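Local atomic coordinates of crossover junction endodeoxyribonuclease Hjc (Sulfolobus solfataricus, PDB entry 4TKD), a protein that resolves Holliday junctions during genetic recombination, cutting four-way DNA with paired nicks in opposing strands as a magnesium-dependent homodimeric endonuclease. Residues Pro41-Leu46 and Ile52-Lys57; Lys102-Arg105 and Tyr111-Asp114; Val16-Asp21 and Leu120-Leu125; Ala10-Ile15 and Val26-Ala31. All blocks are in the same frame, centred on the assembly; numbering follows the deposited sequence.

Contact 1: residues Pro41-Leu46 and Ile52-Lys57; sequences PDIIAL and ILIEMK
Asp42 and Glu55 meet with their side chains crossing at about a right angle, yet their carboxylate planes lie only 8° apart. Asp42 OD2 accepts from Met56 N over 2.7 Å with its anti lone pair. Separately, Glu55 OE1 accepts from Asp42 N at 3.1 Å; the Glu55 chain leaves the backbone on the side away from its own nitrogen (chi1 -167°) and bends at chi2 to bring OE1 over. The two acids, inferred magnesium ligands, thus stand 3.4 Å apart between Asp42 OD2 and Glu55 OE1. With an alanine in place of Glu55, Asp42 N would probably lose the acceptor that holds it, and the turn before the strand would be freer to shift. A classic bulge sets Asp42 and Ile43 together opposite Ile54; beyond it the antiparallel pairing is regular. There Ile44 and Leu53 lie side by side, Leu53 CD2 resting on Ile44 CG1 at 3.6 Å, while Ile43 and Ile54 pack CB to CB on the other face. The hairpin supplies two inner strands of the main sheet, between 25-28 and 84-90; helix 10-21 covers the Ile43 and Met56 face, and helix 68-81 touches Pro41, Leu53 and Glu55.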
# COMPACT_ATOMS: atom_id res chain seq x y z
N PRO C 41 4.97 13.83 10.95
CA PRO C 41 3.69 13.44 11.59
C PRO C 41 3.72 13.58 13.13
O PRO C 41 4.76 13.35 13.76
CB PRO C 41 3.52 11.98 11.16
CG PRO C 41 4.36 11.86 9.91
CD PRO C 41 5.54 12.72 10.16
N ASP C 42 2.58 14.02 13.73
CA ASP C 42 2.40 14.25 15.17
C ASP C 42 2.75 13.06 16.01
O ASP C 42 3.34 13.23 17.07
CB ASP C 42 0.96 14.70 15.51
CG ASP C 42 0.63 16.05 14.92
OD1 ASP C 42 1.46 16.98 15.06
OD2 ASP C 42 -0.45 16.19 14.32
N ILE C 43 2.39 11.86 15.53
CA ILE C 43 2.65 10.62 16.24
C ILE C 43 3.26 9.63 15.29
O ILE C 43 2.74 9.40 14.19
CB ILE C 43 1.35 10.04 16.87
CG1 ILE C 43 0.68 11.03 17.87
CG2 ILE C 43 1.62 8.67 17.54
CD1 ILE C 43 -0.80 10.68 18.22
N ILE C 44 4.37 9.02 15.73
CA ILE C 44 5.04 7.97 15.01
C ILE C 44 5.03 6.78 15.95
O ILE C 44 5.55 6.87 17.05
CB ILE C 44 6.47 8.36 14.55
CG1 ILE C 44 6.42 9.49 13.53
CG2 ILE C 44 7.21 7.14 13.95
CD1 ILE C 44 7.70 10.28 13.44
N ALA C 45 4.38 5.70 15.53
CA ALA C 45 4.29 4.49 16.34
C ALA C 45 4.92 3.34 15.58
O ALA C 45 4.65 3.14 14.40
CB ALA C 45 2.85 4.19 16.68
N LEU C 46 5.81 2.63 16.25
CA LEU C 46 6.56 1.54 15.63
C LEU C 46 6.43 0.25 16.42
O LEU C 46 6.53 0.27 17.65
CB LEU C 46 8.06 1.91 15.52
CG LEU C 46 8.43 3.33 15.09
CD1 LEU C 46 9.91 3.64 15.44
CD2 LEU C 46 8.08 3.56 13.58
N ILE C 52 3.32 3.27 11.78
CA ILE C 52 2.02 3.95 11.80
C ILE C 52 2.31 5.40 12.10
O ILE C 52 3.08 5.70 13.02
CB ILE C 52 1.03 3.33 12.81
CG1 ILE C 52 0.66 1.89 12.40
CG2 ILE C 52 -0.21 4.27 13.09
CD1 ILE C 52 0.09 1.13 13.46
N LEU C 53 1.73 6.27 11.30
CA LEU C 53 1.94 7.71 11.35
C LEU C 53 0.59 8.39 11.51
O LEU C 53 -0.32 8.12 10.73
CB LEU C 53 2.65 8.19 10.05
CG LEU C 53 3.93 7.45 9.66
CD1 LEU C 53 4.34 7.77 8.26
CD2 LEU C 53 5.05 7.75 10.63
N ILE C 54 0.46 9.26 12.50
CA ILE C 54 -0.81 9.94 12.76
C ILE C 54 -0.65 11.45 12.79
O ILE C 54 0.16 11.96 13.56
CB ILE C 54 -1.46 9.37 14.07
CG1 ILE C 54 -1.73 7.84 13.96
CG2 ILE C 54 -2.75 10.11 14.44
CD1 ILE C 54 -1.71 7.10 15.26
N GLU C 55 -1.45 12.15 11.98
CA GLU C 55 -1.50 13.61 11.96
C GLU C 55 -2.80 14.04 12.65
O GLU C 55 -3.89 13.63 12.22
CB GLU C 55 -1.41 14.17 10.52
CG GLU C 55 -1.15 15.68 10.48
CD GLU C 55 0.20 16.18 10.94
OE1 GLU C 55 1.05 15.37 11.40
OE2 GLU C 55 0.44 17.40 10.81
N MET C 56 -2.69 14.79 13.77
CA MET C 56 -3.83 15.24 14.55
C MET C 56 -4.46 16.43 13.89
O MET C 56 -3.75 17.38 13.53
CB MET C 56 -3.44 15.63 15.98
CG MET C 56 -2.92 14.49 16.85
SD MET C 56 -3.96 12.99 16.89
CE MET C 56 -5.49 13.63 17.61
N LYS C 57 -5.78 16.40 13.73
CA LYS C 57 -6.51 17.52 13.13
C LYS C 57 -7.92 17.63 13.70
O LYS C 57 -8.56 16.61 13.93
CB LYS C 57 -6.55 17.40 11.59
CG LYS C 57 -5.29 17.90 10.87
CD LYS C 57 -5.11 19.41 10.97
CE LYS C 57 -3.72 19.84 10.57
NZ LYS C 57 -2.71 19.51 11.61

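Contact 2: residues Lys102-Arg105 and Tyr111-Asp114; sequences KLRR and YVAD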
# COMPACT_ATOMS: atom_id res chain seq x y z
N LYS C 102 -8.05 8.53 1.76
CA LYS C 102 -9.49 8.83 1.70
C LYS C 102 -9.70 10.33 1.51
O LYS C 102 -10.79 10.72 1.08
CB LYS C 102 -10.21 8.36 2.97
CG LYS C 102 -10.03 6.88 3.30
CD LYS C 102 -11.19 6.00 2.84
CE LYS C 102 -12.28 5.88 3.89
NZ LYS C 102 -13.13 4.67 3.66
N LEU C 103 -8.69 11.17 1.83
CA LEU C 103 -8.84 12.62 1.68
C LEU C 103 -8.84 13.00 0.20
O LEU C 103 -8.16 12.36 -0.59
CB LEU C 103 -7.74 13.44 2.41
CG LEU C 103 -7.39 13.18 3.88
CD1 LEU C 103 -6.65 14.37 4.45
CD2 LEU C 103 -8.61 12.91 4.74
N ARG C 104 -9.59 14.05 -0.15
CA ARG C 104 -9.64 14.52 -1.53
C ARG C 104 -8.79 15.76 -1.70
O ARG C 104 -8.75 16.61 -0.81
CB ARG C 104 -11.09 14.70 -2.05
CG ARG C 104 -11.89 15.83 -1.41
CD ARG C 104 -13.11 16.21 -2.23
NE ARG C 104 -13.20 17.67 -2.37
CZ ARG C 104 -13.91 18.47 -1.57
NH1 ARG C 104 -14.61 17.96 -0.56
NH2 ARG C 104 -13.91 19.78 -1.77
N ARG C 105 -8.08 15.86 -2.81
CA ARG C 105 -7.25 17.03 -3.05
C ARG C 105 -8.15 18.12 -3.65
O ARG C 105 -8.94 17.84 -4.56
CB ARG C 105 -6.05 16.67 -3.94
CG ARG C 105 -5.08 17.83 -4.20
CD ARG C 105 -4.05 17.51 -5.27
NE ARG C 105 -4.65 17.27 -6.59
CZ ARG C 105 -4.40 16.21 -7.35
NH1 ARG C 105 -3.54 15.28 -6.95
NH2 ARG C 105 -5.00 16.07 -8.52
N TYR C 111 -6.10 19.32 1.31
CA TYR C 111 -6.74 18.03 1.50
C TYR C 111 -7.89 18.11 2.46
O TYR C 111 -7.78 18.76 3.51
CB TYR C 111 -5.70 16.98 1.94
CG TYR C 111 -4.83 16.51 0.80
CD1 TYR C 111 -3.79 17.31 0.31
CD2 TYR C 111 -5.05 15.28 0.19
CE1 TYR C 111 -3.00 16.89 -0.75
CE2 TYR C 111 -4.25 14.85 -0.88
CZ TYR C 111 -3.23 15.66 -1.34
OH TYR C 111 -2.44 15.22 -2.37
N VAL C 112 -9.00 17.45 2.09
CA VAL C 112 -10.23 17.43 2.87
C VAL C 112 -10.73 16.08 3.14
O VAL C 112 -10.74 15.23 2.26
CB VAL C 112 -11.39 18.29 2.34
CG1 VAL C 112 -11.64 19.48 3.25
CG2 VAL C 112 -11.22 18.70 0.89
N ALA C 113 -11.23 15.93 4.36
CA ALA C 113 -11.95 14.78 4.86
C ALA C 113 -13.38 15.26 4.89
O ALA C 113 -13.67 16.29 5.52
CB ALA C 113 -11.49 14.44 6.28
N ASP C 114 -14.25 14.58 4.16
CA ASP C 114 -15.69 14.86 4.10
C ASP C 114 -16.38 14.27 5.37
O ASP C 114 -15.68 13.76 6.25
CB ASP C 114 -16.29 14.24 2.81
CG ASP C 114 -16.48 15.20 1.65
OD1 ASP C 114 -15.49 15.84 1.24
OD2 ASP C 114 -17.60 15.24 1.10
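Tyr111, the residue most covered here, lays its ring against Arg105, whose CB sits over one face, 4.2 Å from the ring centroid, as a CH-pi contact offset toward the rim. The Arg105 chain runs alongside the ring in the same direction, because its CG is anti to the backbone N (chi1 -178°), and CG and CD follow the ring out to Tyr111 OH. At the ring's edge comes Leu103 CB, and Leu103 CD1 reaches Tyr111 CB at 3.7 Å, the two side chains crossing roughly at right angles. The other branch of Leu103, CD2, packs on Ala113 CB at 3.6 Å.

On the opposite face of the strands Arg104 and Val112 point the same way. Val112 CG2 lies under the centre of the Arg104 guanidinium, 3.6 Å from its plane, which gives the flat cation an apolar floor. Asp114 approaches at the edge: Arg104 NH1 to Asp114 OD1 is 2.9 Å, a salt bridge with a weak hydrogen bond bent to 129°, the two planes 76° apart. Asp114 OD1 also forms a salt bridge with Lys63, so one oxygen serves two cations.

The backbones are tied by the reciprocal bonds of the Arg104-Val112 hydrogen-bonded pair, Arg104 N to Val112 O at 2.9 Å and Val112 N to Arg104 O at 3.0 Å. Strand 64-66 pairs with the far edge of 111-113, while Tyr111 also packs on Ala71 and Ile75 of helix 68-81. The whole is a short antiparallel hairpin giving the small three-stranded sheet its central strand, 111-113, and an edge strand, 104-105.

Contact 3: residues Val16-Asp21 and Leu120-Leu125; sequences VSRLRD and LDLEDL
Leu122 carries this contact, its two methyls set against Arg18 and Leu19 of helix 10-21. The segment leads up to it through Leu120 and then Asp121, the N-cap of helix 122-133: Asp121 OD1 accepts from Asp124 N at 3.0 Å in a fairly straight bond of 163°, giving the first turn an acceptor in place of a backbone carbonyl.

Leu122 comes next and projects toward the other helix, its CG placed opposite its own amide nitrogen (chi1 -173°). Leu122 CD2 lies 3.8 Å from both CB and CD of Arg18, whose chain bends at chi2 and chi3 past the methyl, which lies at the edge of the guanidinium, near its plane. The other branch, Leu122 CD1, touches Leu19 CD2 at 4.2 Å, a looser apolar contact.

Glu123 and Asp124 turn their charges to salt bridges with Lys22, just beyond helix 10-21, and with Arg127 of their own helix. Leu125 then points back toward the first helix, but it packs on Phe86 and Phe97 of the sheet, and Phe97 and Leu95 also flank Leu122.

With CA atoms 8.3 Å apart at Arg18 and Leu122, this is sparse packing of leucine methyls on a leucine and the aliphatic part of an arginine, joining the N-terminal and C-terminal helices on one face of the main sheet in this nuclease of the PDDEXK clan.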
# COMPACT_ATOMS: atom_id res chain seq x y z
N VAL C 16 -1.41 7.97 22.21
CA VAL C 16 -0.04 7.56 22.56
C VAL C 16 -0.04 6.46 23.62
O VAL C 16 0.64 5.43 23.45
CB VAL C 16 0.85 8.78 22.96
CG1 VAL C 16 2.16 8.34 23.60
CG2 VAL C 16 1.13 9.68 21.75
N SER C 17 -0.87 6.62 24.66
CA SER C 17 -1.00 5.68 25.77
C SER C 17 -1.56 4.33 25.33
O SER C 17 -1.06 3.30 25.76
CB SER C 17 -1.84 6.28 26.89
OG SER C 17 -1.91 5.39 27.99
N ARG C 18 -2.60 4.33 24.49
CA ARG C 18 -3.21 3.10 23.99
C ARG C 18 -2.30 2.35 23.01
O ARG C 18 -2.20 1.13 23.12
CB ARG C 18 -4.61 3.36 23.43
CG ARG C 18 -5.69 2.99 24.45
CD ARG C 18 -6.45 1.72 24.07
NE ARG C 18 -5.62 0.52 24.11
CZ ARG C 18 -5.61 -0.36 25.11
NH1 ARG C 18 -4.84 -1.43 25.06
NH2 ARG C 18 -6.39 -0.17 26.17
N LEU C 19 -1.57 3.08 22.13
CA LEU C 19 -0.58 2.45 21.24
C LEU C 19 0.54 1.82 22.05
O LEU C 19 0.96 0.68 21.76
CB LEU C 19 -0.04 3.43 20.18
CG LEU C 19 -1.02 3.80 19.07
CD1 LEU C 19 -0.53 4.97 18.27
CD2 LEU C 19 -1.32 2.59 18.16
N ARG C 20 0.98 2.50 23.12
CA ARG C 20 1.98 1.96 24.05
C ARG C 20 1.45 0.69 24.75
O ARG C 20 2.18 -0.31 24.80
CB ARG C 20 2.46 3.01 25.05
CG ARG C 20 3.51 3.94 24.43
CD ARG C 20 4.03 4.98 25.39
NE ARG C 20 5.00 5.85 24.72
CZ ARG C 20 5.20 7.13 25.01
NH1 ARG C 20 4.51 7.71 25.99
NH2 ARG C 20 6.08 7.85 24.32
N ASP C 21 0.16 0.67 25.16
CA ASP C 21 -0.47 -0.51 25.78
C ASP C 21 -0.47 -1.70 24.82
O ASP C 21 -0.44 -2.84 25.26
CB ASP C 21 -1.91 -0.21 26.22
CG ASP C 21 -2.10 0.76 27.38
OD1 ASP C 21 -1.10 1.03 28.09
OD2 ASP C 21 -3.24 1.24 27.58
N LEU C 120 -11.49 4.59 10.91
CA LEU C 120 -11.20 3.40 11.71
C LEU C 120 -11.13 3.75 13.17
O LEU C 120 -10.68 4.83 13.51
CB LEU C 120 -9.83 2.80 11.30
CG LEU C 120 -9.66 2.34 9.85
CD1 LEU C 120 -8.21 2.30 9.48
CD2 LEU C 120 -10.31 0.98 9.63
N ASP C 121 -11.51 2.82 14.05
CA ASP C 121 -11.30 3.01 15.47
C ASP C 121 -9.86 2.49 15.73
O ASP C 121 -9.24 1.96 14.80
CB ASP C 121 -12.38 2.34 16.33
CG ASP C 121 -12.44 0.81 16.35
OD1 ASP C 121 -11.58 0.17 15.71
OD2 ASP C 121 -13.36 0.26 17.02
N LEU C 122 -9.33 2.64 16.96
CA LEU C 122 -7.96 2.21 17.27
C LEU C 122 -7.67 0.73 17.00
O LEU C 122 -6.62 0.41 16.44
CB LEU C 122 -7.56 2.60 18.70
CG LEU C 122 -6.09 2.36 19.03
CD1 LEU C 122 -5.31 3.64 19.00
CD2 LEU C 122 -5.94 1.56 20.34
N GLU C 123 -8.58 -0.13 17.42
CA GLU C 123 -8.46 -1.58 17.32
C GLU C 123 -8.34 -2.00 15.86
O GLU C 123 -7.45 -2.80 15.53
CB GLU C 123 -9.68 -2.24 18.01
CG GLU C 123 -9.41 -3.60 18.62
CD GLU C 123 -8.35 -3.65 19.71
OE1 GLU C 123 -8.42 -2.82 20.65
OE2 GLU C 123 -7.48 -4.53 19.63
N ASP C 124 -9.22 -1.45 14.98
CA ASP C 124 -9.25 -1.72 13.53
C ASP C 124 -8.01 -1.25 12.86
O ASP C 124 -7.51 -1.95 11.99
CB ASP C 124 -10.47 -1.08 12.84
CG ASP C 124 -11.80 -1.74 13.17
OD1 ASP C 124 -11.79 -2.93 13.60
OD2 ASP C 124 -12.84 -1.07 13.04
N LEU C 125 -7.54 -0.03 13.21
CA LEU C 125 -6.33 0.52 12.63
C LEU C 125 -5.21 -0.49 12.83
O LEU C 125 -4.67 -1.00 11.85
CB LEU C 125 -5.97 1.84 13.29
CG LEU C 125 -4.80 2.56 12.66
CD1 LEU C 125 -5.09 3.98 12.56
CD2 LEU C 125 -3.54 2.39 13.47

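Contact 4: residues Ala10-Ile15 and Val26-Ala31; sequences AVERNI and VVRAPA
Arg28 drives its guanidinium onto the start of helix 10-21, where it packs tightly on Arg13: Arg13 CG lies at the edge of the Arg28 group, in its plane, 3.4 Å from NH1 and 3.5 Å from NH2 of Arg28. The two chains cross at about a right angle with their guanidinium planes 56° apart. Glu12 completes this closer part, its CB and CG each 3.9 Å from Arg28 NH2. Glu12 CG swings away from its amide nitrogen (chi1 -160°), and the extended chain runs past Arg28 toward Asp42 and the inferred magnesium site; there Glu12 OE1 stays 4.1 Å from Arg28 NE, too far for a salt bridge.

The exposed side is looser, Arg13 NH1 and Arg28 NH2 standing 3.9 Å apart as like charges. A leucine in place of Arg28 would probably leave Glu12, an inferred magnesium ligand, without this nearby positive charge and Arg13 CG without its flat neighbour.

Strand 25-28 is the edge of the main sheet within this chain, pairing with strand 43-47; helix 10-21 packs against the sheet, Ile15 reaching Ile43, Ile54 and Met56. Beyond the strand, Pro30 packs on Arg28 of the second subunit.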
# COMPACT_ATOMS: atom_id res chain seq x y z
N ALA C 10 -5.15 16.09 24.88
CA ALA C 10 -5.70 14.99 25.68
C ALA C 10 -5.99 13.76 24.80
O ALA C 10 -5.77 12.62 25.22
CB ALA C 10 -6.95 15.44 26.41
N VAL C 11 -6.50 14.01 23.57
CA VAL C 11 -6.80 12.99 22.56
C VAL C 11 -5.46 12.38 22.09
O VAL C 11 -5.35 11.16 21.99
CB VAL C 11 -7.64 13.57 21.37
CG1 VAL C 11 -7.96 12.49 20.34
CG2 VAL C 11 -8.92 14.22 21.87
N GLU C 12 -4.46 13.25 21.83
CA GLU C 12 -3.12 12.86 21.41
C GLU C 12 -2.49 11.98 22.48
O GLU C 12 -2.00 10.90 22.16
CB GLU C 12 -2.26 14.11 21.13
CG GLU C 12 -1.04 13.85 20.25
CD GLU C 12 -0.36 15.05 19.62
OE1 GLU C 12 0.79 14.90 19.13
OE2 GLU C 12 -0.97 16.15 19.61
N ARG C 13 -2.60 12.39 23.77
CA ARG C 13 -2.09 11.63 24.94
C ARG C 13 -2.77 10.27 25.06
O ARG C 13 -2.07 9.29 25.29
CB ARG C 13 -2.21 12.43 26.25
CG ARG C 13 -1.06 13.41 26.43
CD ARG C 13 -1.12 14.20 27.73
NE ARG C 13 0.20 14.70 28.11
CZ ARG C 13 0.68 15.89 27.78
NH1 ARG C 13 -0.03 16.72 27.03
NH2 ARG C 13 1.90 16.26 28.18
N ASN C 14 -4.11 10.21 24.87
CA ASN C 14 -4.96 9.01 24.87
C ASN C 14 -4.55 8.03 23.76
O ASN C 14 -4.63 6.83 23.97
CB ASN C 14 -6.42 9.42 24.65
CG ASN C 14 -7.42 9.03 25.73
OD1 ASN C 14 -8.58 8.74 25.44
ND2 ASN C 14 -7.01 9.08 27.00
N ILE C 15 -4.17 8.56 22.57
CA ILE C 15 -3.74 7.74 21.43
C ILE C 15 -2.36 7.13 21.73
O ILE C 15 -2.16 5.93 21.55
CB ILE C 15 -3.77 8.55 20.09
CG1 ILE C 15 -5.22 8.93 19.70
CG2 ILE C 15 -3.10 7.76 18.95
CD1 ILE C 15 -5.39 9.93 18.52
N VAL C 26 6.46 4.51 20.74
CA VAL C 26 5.76 5.70 20.27
C VAL C 26 6.53 6.97 20.58
O VAL C 26 7.02 7.15 21.70
CB VAL C 26 4.29 5.79 20.79
CG1 VAL C 26 3.51 6.89 20.09
CG2 VAL C 26 3.56 4.46 20.64
N VAL C 27 6.58 7.87 19.59
CA VAL C 27 7.23 9.16 19.69
C VAL C 27 6.30 10.25 19.15
O VAL C 27 5.56 10.02 18.20
CB VAL C 27 8.65 9.14 19.03
CG1 VAL C 27 8.59 9.05 17.51
CG2 VAL C 27 9.48 10.34 19.44
N ARG C 28 6.37 11.44 19.75
CA ARG C 28 5.63 12.61 19.32
C ARG C 28 6.54 13.46 18.41
O ARG C 28 7.76 13.30 18.43
CB ARG C 28 5.18 13.42 20.53
CG ARG C 28 3.97 12.83 21.25
CD ARG C 28 3.81 13.46 22.63
NE ARG C 28 2.57 14.23 22.74
CZ ARG C 28 1.64 14.05 23.69
NH1 ARG C 28 1.81 13.12 24.62
NH2 ARG C 28 0.55 14.81 23.71
N ALA C 29 5.97 14.35 17.63
CA ALA C 29 6.84 15.18 16.81
C ALA C 29 7.32 16.37 17.66
O ALA C 29 6.53 16.89 18.46
CB ALA C 29 6.10 15.67 15.58
N PRO C 30 8.59 16.81 17.52
CA PRO C 30 9.04 17.95 18.34
C PRO C 30 8.42 19.29 17.94
O PRO C 30 8.07 19.49 16.78
CB PRO C 30 10.57 17.94 18.17
CG PRO C 30 10.83 17.19 16.93
CD PRO C 30 9.67 16.28 16.66
N ALA C 31 8.29 20.21 18.93
CA ALA C 31 7.83 21.59 18.74
C ALA C 31 8.92 22.35 17.94
O ALA C 31 8.64 23.35 17.29
CB ALA C 31 7.61 22.25 20.10

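How the contacts relate
Contacts 1, 3 and 4 form one continuous body, whereas contact 2 stands apart, its centre about 17 Å from that of contact 1 and about 23 Å from that of contact 4. Contacts 1 and 4 share the inferred magnesium site: Asp42 and Glu55 belong to the first and Glu12 to the second, with Asp42 CB 3.6 Å from Glu12 OE1. Strand 25-28 also bonds to 43-47, Ile44 N to Val27 O at 2.9 Å. Helix 10-21 serves both contacts 3 and 4, and Leu19 CD1 packs on Ala45 CB at 3.8 Å, joining contact 3 to contact 1. Leu103 of contact 2 is about 7 Å from the side chain of Lys57, the predicted transition-state stabiliser.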